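D-hydantoinase (Ralstonia pickettii, PDB 1NFG) probably hydrolyses the cyclic amide bond of D-hydantoin derivatives stereospecifically, with the help of two zinc ions per subunit. Local coordinates at residues R213-A218 and V238-S243; Y234-T239 and L258-T263. All coordinates share one frame; numbering follows the deposited sequence.

Contact 1. Residues R213-A218 and V238-S243; sequences RVEAEA and VTCEES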
loop_
_atom_site.group_PDB
_atom_site.type_symbol
_atom_site.label_atom_id
_atom_site.label_comp_id
_atom_site.label_asym_id
_atom_site.label_seq_id
_atom_site.Cartn_x
_atom_site.Cartn_y
_atom_site.Cartn_z
ATOM N N ARG A 213 13.331 9.952 -2.315
ATOM C CA ARG A 213 12.804 9.471 -3.586
ATOM C C ARG A 213 13.907 8.906 -4.471
ATOM O O ARG A 213 13.705 7.908 -5.163
ATOM C CB ARG A 213 12.094 10.590 -4.333
ATOM C CG ARG A 213 11.131 10.082 -5.385
ATOM C CD ARG A 213 9.846 9.677 -4.706
ATOM N NE ARG A 213 9.661 8.235 -4.601
ATOM C CZ ARG A 213 8.964 7.661 -3.626
ATOM N NH1 ARG A 213 8.411 8.409 -2.679
ATOM N NH2 ARG A 213 8.795 6.347 -3.612
ATOM N N VAL A 214 15.066 9.562 -4.452
ATOM C CA VAL A 214 16.216 9.131 -5.240
ATOM C C VAL A 214 16.586 7.698 -4.861
ATOM O O VAL A 214 16.863 6.861 -5.728
ATOM C CB VAL A 214 17.428 10.052 -4.993
ATOM C CG1 VAL A 214 18.656 9.510 -5.710
ATOM C CG2 VAL A 214 17.115 11.455 -5.473
ATOM N N GLU A 215 16.583 7.421 -3.559
ATOM C CA GLU A 215 16.902 6.087 -3.065
ATOM C C GLU A 215 15.765 5.114 -3.376
ATOM O O GLU A 215 15.987 4.035 -3.932
ATOM C CB GLU A 215 17.143 6.127 -1.546
ATOM C CG GLU A 215 17.672 4.817 -0.959
ATOM C CD GLU A 215 17.935 4.894 0.544
ATOM O OE1 GLU A 215 18.237 6.002 1.043
ATOM O OE2 GLU A 215 17.853 3.841 1.224
ATOM N N ALA A 216 14.545 5.506 -3.019
ATOM C CA ALA A 216 13.365 4.665 -3.220
ATOM C C ALA A 216 13.234 4.138 -4.644
ATOM O O ALA A 216 13.117 2.931 -4.858
ATOM C CB ALA A 216 12.109 5.439 -2.826
ATOM N N GLU A 217 13.257 5.047 -5.614
ATOM C CA GLU A 217 13.128 4.675 -7.021
ATOM C C GLU A 217 14.146 3.600 -7.404
ATOM O O GLU A 217 13.775 2.520 -7.870
ATOM C CB GLU A 217 13.304 5.921 -7.904
ATOM C CG GLU A 217 13.009 5.720 -9.394
ATOM C CD GLU A 217 14.030 4.835 -10.081
ATOM O OE1 GLU A 217 15.228 5.202 -10.080
ATOM O OE2 GLU A 217 13.635 3.773 -10.619
ATOM N N ALA A 218 15.427 3.896 -7.195
ATOM C CA ALA A 218 16.496 2.958 -7.531
ATOM C C ALA A 218 16.264 1.615 -6.855
ATOM O O ALA A 218 16.397 0.552 -7.477
ATOM C CB ALA A 218 17.834 3.533 -7.114
ATOM N N VAL A 238 19.745 0.374 3.462
ATOM C CA VAL A 238 18.383 0.878 3.289
ATOM C C VAL A 238 18.350 1.917 4.399
ATOM O O VAL A 238 18.579 1.586 5.562
ATOM C CB VAL A 238 17.327 -0.189 3.578
ATOM C CG1 VAL A 238 15.954 0.458 3.640
ATOM C CG2 VAL A 238 17.361 -1.259 2.490
ATOM N N THR A 239 18.054 3.162 4.054
ATOM C CA THR A 239 18.109 4.233 5.037
ATOM C C THR A 239 16.839 4.983 5.440
ATOM O O THR A 239 16.868 5.771 6.384
ATOM C CB THR A 239 19.100 5.285 4.552
ATOM O OG1 THR A 239 18.489 6.059 3.508
ATOM C CG2 THR A 239 20.340 4.606 3.979
ATOM N N CYS A 240 15.731 4.766 4.744
ATOM C CA CYS A 240 14.530 5.515 5.078
ATOM C C CYS A 240 13.248 4.746 4.847
ATOM O O CYS A 240 13.245 3.678 4.229
ATOM C CB CYS A 240 14.495 6.804 4.258
ATOM S SG CYS A 240 14.493 6.495 2.468
ATOM N N GLU A 241 12.154 5.318 5.330
ATOM C CA GLU A 241 10.839 4.708 5.209
ATOM C C GLU A 241 10.421 4.398 3.770
ATOM O O GLU A 241 9.916 3.304 3.488
ATOM C CB GLU A 241 9.802 5.609 5.886
ATOM C CG GLU A 241 8.360 5.213 5.653
ATOM C CD GLU A 241 7.401 5.997 6.533
ATOM O OE1 GLU A 241 7.695 7.175 6.846
ATOM O OE2 GLU A 241 6.346 5.434 6.902
ATOM N N GLU A 242 10.639 5.340 2.857
ATOM C CA GLU A 242 10.238 5.119 1.473
ATOM C C GLU A 242 10.984 4.003 0.754
ATOM O O GLU A 242 10.365 3.214 0.044
ATOM C CB GLU A 242 10.311 6.424 0.661
ATOM C CG GLU A 242 11.247 7.463 1.217
ATOM C CD GLU A 242 10.632 8.297 2.321
ATOM O OE1 GLU A 242 9.652 9.016 2.038
ATOM O OE2 GLU A 242 11.137 8.245 3.466
ATOM N N SER A 243 12.298 3.910 0.925
ATOM C CA SER A 243 13.025 2.834 0.253
ATOM C C SER A 243 12.716 1.498 0.923
ATOM O O SER A 243 12.600 0.472 0.249
ATOM C CB SER A 243 14.542 3.089 0.255
ATOM O OG SER A 243 15.084 3.061 1.563
#

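Contact 2. Residues Y234-T239 and L258-T263; sequences YIVHVT and LAETCT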
loop_
_atom_site.group_PDB
_atom_site.type_symbol
_atom_site.label_atom_id
_atom_site.label_comp_id
_atom_site.label_asym_id
_atom_site.label_seq_id
_atom_site.Cartn_x
_atom_site.Cartn_y
_atom_site.Cartn_z
ATOM N N TYR A 234 20.407 -8.233 -2.861
ATOM C CA TYR A 234 20.656 -7.689 -1.540
ATOM C C TYR A 234 20.823 -6.176 -1.619
ATOM O O TYR A 234 21.760 -5.683 -2.244
ATOM C CB TYR A 234 21.913 -8.356 -0.978
ATOM C CG TYR A 234 22.333 -7.953 0.421
ATOM C CD1 TYR A 234 23.050 -6.780 0.646
ATOM C CD2 TYR A 234 22.075 -8.788 1.516
ATOM C CE1 TYR A 234 23.512 -6.451 1.930
ATOM C CE2 TYR A 234 22.531 -8.474 2.800
ATOM C CZ TYR A 234 23.251 -7.306 2.998
ATOM O OH TYR A 234 23.725 -6.998 4.253
ATOM N N ILE A 235 19.913 -5.434 -0.997
ATOM C CA ILE A 235 20.002 -3.987 -1.032
ATOM C C ILE A 235 20.812 -3.492 0.154
ATOM O O ILE A 235 20.407 -3.655 1.308
ATOM C CB ILE A 235 18.589 -3.313 -1.033
ATOM C CG1 ILE A 235 17.981 -3.328 -2.438
ATOM C CG2 ILE A 235 18.707 -1.840 -0.636
ATOM C CD1 ILE A 235 17.893 -4.668 -3.081
ATOM N N VAL A 236 21.964 -2.894 -0.134
ATOM C CA VAL A 236 22.819 -2.371 0.921
ATOM C C VAL A 236 22.260 -1.052 1.435
ATOM O O VAL A 236 21.526 -0.358 0.737
ATOM C CB VAL A 236 24.285 -2.151 0.434
ATOM C CG1 VAL A 236 24.841 -3.443 -0.134
ATOM C CG2 VAL A 236 24.346 -1.032 -0.601
ATOM N N HIS A 237 22.626 -0.722 2.667
ATOM C CA HIS A 237 22.183 0.484 3.349
ATOM C C HIS A 237 20.799 1.057 3.016
ATOM O O HIS A 237 20.689 2.089 2.356
ATOM C CB HIS A 237 23.240 1.595 3.218
ATOM C CG HIS A 237 23.687 1.863 1.811
ATOM N ND1 HIS A 237 22.811 1.947 0.750
ATOM C CD2 HIS A 237 24.919 2.103 1.301
ATOM C CE1 HIS A 237 23.485 2.225 -0.353
ATOM N NE2 HIS A 237 24.764 2.325 -0.045
ATOM N N VAL A 238 19.745 0.374 3.462
ATOM C CA VAL A 238 18.383 0.878 3.289
ATOM C C VAL A 238 18.350 1.917 4.399
ATOM O O VAL A 238 18.579 1.586 5.562
ATOM C CB VAL A 238 17.327 -0.189 3.578
ATOM C CG1 VAL A 238 15.954 0.458 3.640
ATOM C CG2 VAL A 238 17.361 -1.259 2.490
ATOM N N THR A 239 18.054 3.162 4.054
ATOM C CA THR A 239 18.109 4.233 5.037
ATOM C C THR A 239 16.839 4.983 5.440
ATOM O O THR A 239 16.868 5.771 6.384
ATOM C CB THR A 239 19.100 5.285 4.552
ATOM O OG1 THR A 239 18.489 6.059 3.508
ATOM C CG2 THR A 239 20.340 4.606 3.979
ATOM N N LEU A 258 16.602 -9.082 -0.151
ATOM C CA LEU A 258 17.211 -9.000 1.167
ATOM C C LEU A 258 17.671 -7.573 1.299
ATOM O O LEU A 258 17.889 -6.908 0.294
ATOM C CB LEU A 258 18.425 -9.922 1.275
ATOM C CG LEU A 258 18.271 -11.334 0.715
ATOM C CD1 LEU A 258 19.554 -12.099 0.934
ATOM C CD2 LEU A 258 17.103 -12.038 1.393
ATOM N N ALA A 259 17.819 -7.101 2.530
ATOM C CA ALA A 259 18.272 -5.747 2.753
ATOM C C ALA A 259 18.966 -5.634 4.103
ATOM O O ALA A 259 18.892 -6.541 4.930
ATOM C CB ALA A 259 17.099 -4.785 2.676
ATOM N N GLU A 260 19.638 -4.509 4.315
ATOM C CA GLU A 260 20.363 -4.248 5.552
ATOM C C GLU A 260 20.306 -2.752 5.846
ATOM O O GLU A 260 19.752 -1.982 5.062
ATOM C CB GLU A 260 21.832 -4.653 5.389
ATOM C CG GLU A 260 22.506 -4.011 4.163
ATOM C CD GLU A 260 24.001 -3.758 4.347
ATOM O OE1 GLU A 260 24.726 -4.702 4.728
ATOM O OE2 GLU A 260 24.455 -2.615 4.104
ATOM N N THR A 261 20.861 -2.351 6.987
ATOM C CA THR A 261 20.953 -0.933 7.341
ATOM C C THR A 261 22.331 -0.769 7.950
ATOM O O THR A 261 23.069 -1.753 8.108
ATOM C CB THR A 261 19.947 -0.467 8.397
ATOM O OG1 THR A 261 18.722 -1.175 8.236
ATOM C CG2 THR A 261 19.671 1.020 8.221
ATOM N N CYS A 262 22.673 0.463 8.302
ATOM C CA CYS A 262 23.972 0.712 8.870
ATOM C C CYS A 262 23.836 1.596 10.092
ATOM O O CYS A 262 23.044 2.532 10.120
ATOM C CB CYS A 262 24.890 1.342 7.810
ATOM S SG CYS A 262 25.049 0.333 6.280
ATOM N N THR A 263 24.625 1.269 11.102
ATOM C CA THR A 263 24.633 1.969 12.368
ATOM C C THR A 263 24.199 3.428 12.327
ATOM O O THR A 263 23.237 3.807 13.000
ATOM C CB THR A 263 26.025 1.897 12.990
ATOM O OG1 THR A 263 26.540 0.566 12.834
ATOM C CG2 THR A 263 25.970 2.263 14.467
#

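Contact 1. Residues R213-A218 and V238-S243
Two donors of the segment 238-243 grip one carboxylate oxygen, OE2 of Glu215. The backbone amide is the first: Thr239 N lies 2.9 Å from Glu215 OE2, on the oxygen's syn lone pair, with an N-H...O angle of 163°. The hydroxyl of Ser243 comes from above the carboxylate plane, OG lying 2.9 Å from the same Glu215 OE2. The other oxygen, Glu215 OE1, accepts a hydrogen bond from Thr239 OG1, so that Thr239 engages both oxygens, one through its backbone and one through its side chain. A fully extended glutamate makes this reach possible: CG stands anti to the backbone N (chi1 -172°), and chi2 continues the line, carrying the carboxylate from helix 212-229 across to the turn ahead of helix 241-253. In the TIM barrel of the amidohydrolase family, this turn follows strand 233-235 and its zinc ligand His237, and Glu215 thereby fastens a neighbouring helix to the loop beside the metal site. Cys240 occupies the N-cap position of helix 241-253, its SG 4.0 Å from Glu215 OE1. Arg290 forms a salt bridge with Glu215 OE1 and a hydrogen bond with Thr239 OG1; its positive charge would be expected to stabilise the buried carboxylate as an anion. Beside this polar cluster the two helices come close together at small residues, the CA atoms of Ala216 and Ser243 being 3.9 Å apart. The methyl group of Ala216 rests against Glu242, CB to CB 4.0 Å, while the guanidinium of Arg213 approaches the same Glu242 CB obliquely.

Contact 2. Residues Y234-T239 and L258-T263
The ring of Tyr234 has Glu260 OE1 at its edge, in the ring plane, together with Val236 CG1, while Leu258 CB and Glu260 CG approach it obliquely. On one face of the His237 imidazole, Val236 CG2 sits over the ring centre. The tyrosine hydroxyl donates from the anti side of the carboxylate, Tyr234 OH to Glu260 OE1 2.5 Å, with ring and carboxylate planes 64° apart. The second oxygen receives a backbone amide on its anti lone pair, His237 N to Glu260 OE2 3.0 Å, almost straight (178°). Chi1 of 53° sets Glu260 CG between the backbone N and the carbonyl carbon, and the side chain reaches across to these donors. Its OE2 is also hydrogen-bonded to ND1 of His57, linking the zinc ligands His57 and His237, the latter through its backbone. Between the backbones, Ile235 N bonds to Leu258 O and Glu260 N to Ile235 O; His237 N is then taken by the Glu260 side chain, and Glu260 O receives Val238 N. On the face carrying Ile235 and Ala259, Val238 CG2 packs on Ala259 CB at 3.5 Å. A zinc-binding histidine just past one parallel strand, braced by a carboxylate from the next, fits the amidohydrolase TIM barrel, whose binuclear site lies at the strands' C-terminal ends.

Followed from the N terminus, the chain runs through helix 212-229, strand 233-235, helix 241-253 and strand 257-262, and the two contacts interlock along this path. Contact 1 closes the loop from residues 213-218 to 238-243, which encloses strand 233-235. Contact 2 opens within that loop, at residue 234, and closes beyond it at 258-263, so the two closures cross. They share Val238 and Thr239, the residues leading from the metal-binding end of the strand into the next helix. Contact 1 thus ties two outer helices at this turn, whereas contact 2 completes a beta-alpha-beta unit in the barrel wall; Glu215 OE2 packs 3.5 Å from His237 O where they meet.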